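PDB 3WVJ: beta-glucanase from Clostridium thermocellum, which hydrolyses internal 1,4-beta linkages of mixed 1,3-1,4-beta-D-glucans such as lichenan, as a family 16 glycoside hydrolase with a beta-jellyroll fold. Local coordinates for residues His147-Glu152 with Phe160-Lys165. Residues are numbered along the deposited sequence; the frame is centred on the assembly and turned at random.
Sequences HTYGFE and FYVDGK
Gly150 and Tyr161 are a hydrogen-bonded pair in the antiparallel beta hairpin of strands 147-154 and 157-162, part of the jellyroll of this family 16 glucanase. Tyr161 N reaches Gly150 O at 2.8 Å in a nearly straight bond (173°), while the return bond from Gly150 N to Tyr161 O is longer, 3.1 Å, and more bent. The two flanking pairs, Tyr149 with Val162 and Phe151 with Phe160, are non-hydrogen-bonded and send their side chains to the other face. There a chi1 of 176° sets Val162 CG1 4.1 Å from Tyr149 CE1, and Phe160 CD1 comes within 4.0 Å of Phe151 CB. The Phe151 ring itself leans away from this hairpin partner and stacks on Tyr77; Phe160 stacks on Phe122, and Tyr149 meets Phe112 edge-to-face, so this face packs on aromatic rings as well as on Ile108 and Ile110 of strand 106-113. On the face of Tyr161, the tyrosine CB lies 3.8 Å from Gly150 O, the oxygen its own N is bonded to, with that oxygen at the ring's edge; Tyr76 packs edge-to-face with the same ring. Past Val162 a type I' turn, Val162 to Lys165, leads into strand 165-170, with Asp163 and Gly164 both at positive phi. Asp163 continues the pairing from the turn: its N donates to Thr148 O. Thr148 OG1 faces the turn and shares a water with Gly164 N, which donates to it at 2.8 Å. The Asp163 carboxylate reaches across to Thr148 near the start of strand 147-154, where Thr148 N meets OD1 at 2.9 Å, nearly in line with the CG-OD1 bond.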
loop_
_atom_site.group_PDB
_atom_site.type_symbol
_atom_site.label_atom_id
_atom_site.label_comp_id
_atom_site.label_asym_id
_atom_site.label_seq_id
_atom_site.Cartn_x
_atom_site.Cartn_y
_atom_site.Cartn_z
ATOM N N HIS A 147 -0.446 6.237 -12.404
ATOM C CA HIS A 147 0.393 7.359 -12.051
ATOM C C HIS A 147 1.455 6.809 -11.187
ATOM O O HIS A 147 1.342 5.698 -10.749
ATOM C CB HIS A 147 -0.434 8.377 -11.273
ATOM C CG HIS A 147 -1.324 9.213 -12.153
ATOM N ND1 HIS A 147 -2.582 8.856 -12.450
ATOM C CD2 HIS A 147 -1.090 10.400 -12.801
ATOM C CE1 HIS A 147 -3.135 9.785 -13.231
ATOM N NE2 HIS A 147 -2.222 10.725 -13.450
ATOM N N THR A 148 2.510 7.555 -10.903
ATOM C CA THR A 148 3.473 7.059 -9.924
ATOM C C THR A 148 3.363 7.871 -8.643
ATOM O O THR A 148 2.973 9.053 -8.680
ATOM C CB THR A 148 4.906 7.153 -10.412
ATOM O OG1 THR A 148 5.257 8.532 -10.347
ATOM C CG2 THR A 148 5.036 6.639 -11.839
ATOM N N TYR A 149 3.668 7.211 -7.526
ATOM C CA TYR A 149 3.510 7.769 -6.167
ATOM C C TYR A 149 4.686 7.209 -5.405
ATOM O O TYR A 149 5.194 6.107 -5.729
ATOM C CB TYR A 149 2.236 7.281 -5.472
ATOM C CG TYR A 149 0.969 7.550 -6.252
ATOM C CD1 TYR A 149 0.276 8.761 -6.103
ATOM C CD2 TYR A 149 0.491 6.620 -7.163
ATOM C CE1 TYR A 149 -0.874 9.017 -6.836
ATOM C CE2 TYR A 149 -0.634 6.866 -7.881
ATOM C CZ TYR A 149 -1.318 8.062 -7.712
ATOM O OH TYR A 149 -2.446 8.294 -8.433
ATOM N N GLY A 150 5.140 7.931 -4.391
ATOM C CA GLY A 150 6.374 7.497 -3.721
ATOM C C GLY A 150 6.658 8.332 -2.501
ATOM O O GLY A 150 5.993 9.347 -2.301
ATOM N N PHE A 151 7.636 7.891 -1.692
ATOM C CA PHE A 151 8.164 8.676 -0.576
ATOM C C PHE A 151 9.657 8.460 -0.415
ATOM O O PHE A 151 10.152 7.326 -0.603
ATOM C CB PHE A 151 7.455 8.347 0.722
ATOM C CG PHE A 151 7.273 6.878 0.982
ATOM C CD1 PHE A 151 8.219 6.148 1.728
ATOM C CD2 PHE A 151 6.135 6.209 0.521
ATOM C CE1 PHE A 151 8.051 4.796 2.001
ATOM C CE2 PHE A 151 5.983 4.849 0.767
ATOM C CZ PHE A 151 6.934 4.133 1.509
ATOM N N GLU A 152 10.402 9.518 -0.121
ATOM C CA GLU A 152 11.786 9.346 0.330
ATOM C C GLU A 152 11.671 9.365 1.841
ATOM O O GLU A 152 11.259 10.364 2.440
ATOM C CB GLU A 152 12.747 10.420 -0.151
ATOM C CG GLU A 152 14.214 10.098 0.249
ATOM C CD GLU A 152 15.200 11.273 0.197
ATOM O OE1 GLU A 152 14.834 12.412 0.551
ATOM O OE2 GLU A 152 16.376 11.087 -0.181
ATOM N N PHE A 160 6.742 13.051 0.451
ATOM C CA PHE A 160 5.778 12.393 -0.444
ATOM C C PHE A 160 5.764 12.961 -1.893
ATOM O O PHE A 160 5.746 14.152 -2.100
ATOM C CB PHE A 160 4.367 12.356 0.189
ATOM C CG PHE A 160 4.271 11.453 1.430
ATOM C CD1 PHE A 160 3.959 10.109 1.316
ATOM C CD2 PHE A 160 4.492 11.962 2.723
ATOM C CE1 PHE A 160 3.883 9.267 2.450
ATOM C CE2 PHE A 160 4.418 11.134 3.853
ATOM C CZ PHE A 160 4.087 9.791 3.728
ATOM N N TYR A 161 5.816 12.047 -2.864
ATOM C CA TYR A 161 5.841 12.355 -4.326
ATOM C C TYR A 161 4.585 11.854 -5.038
ATOM O O TYR A 161 4.013 10.807 -4.699
ATOM C CB TYR A 161 7.089 11.788 -5.014
ATOM C CG TYR A 161 8.390 12.400 -4.521
ATOM C CD1 TYR A 161 9.200 13.216 -5.340
ATOM C CD2 TYR A 161 8.832 12.156 -3.226
ATOM C CE1 TYR A 161 10.391 13.763 -4.862
ATOM C CE2 TYR A 161 10.022 12.695 -2.752
ATOM C CZ TYR A 161 10.794 13.498 -3.553
ATOM O OH TYR A 161 11.952 14.008 -2.979
ATOM N N VAL A 162 4.140 12.643 -6.009
ATOM C CA VAL A 162 3.072 12.245 -6.896
ATOM C C VAL A 162 3.618 12.497 -8.289
ATOM O O VAL A 162 3.934 13.616 -8.610
ATOM C CB VAL A 162 1.827 13.079 -6.621
ATOM C CG1 VAL A 162 0.743 12.738 -7.611
ATOM C CG2 VAL A 162 1.339 12.857 -5.175
ATOM N N ASP A 163 3.745 11.478 -9.128
ATOM C CA ASP A 163 4.258 11.674 -10.482
ATOM C C ASP A 163 5.620 12.341 -10.539
ATOM O O ASP A 163 5.847 13.214 -11.389
ATOM C CB ASP A 163 3.251 12.425 -11.396
ATOM C CG ASP A 163 2.121 11.537 -11.847
ATOM O OD1 ASP A 163 2.385 10.295 -11.983
ATOM O OD2 ASP A 163 1.010 12.034 -12.068
ATOM N N GLY A 164 6.525 11.912 -9.659
ATOM C CA GLY A 164 7.910 12.376 -9.675
ATOM C C GLY A 164 8.176 13.737 -9.049
ATOM O O GLY A 164 9.312 14.219 -9.155
ATOM N N LYS A 165 7.142 14.342 -8.412
ATOM C CA LYS A 165 7.202 15.688 -7.802
ATOM C C LYS A 165 6.871 15.688 -6.314
ATOM O O LYS A 165 5.888 15.101 -5.887
ATOM C CB LYS A 165 6.249 16.678 -8.522
ATOM C CG LYS A 165 6.766 17.104 -9.902
ATOM C CD LYS A 165 5.801 18.015 -10.644
ATOM C CE LYS A 165 6.424 18.383 -11.986
ATOM N NZ LYS A 165 5.798 19.635 -12.529
HETATM O O HOH W 1 6.246 9.724 -7.938
#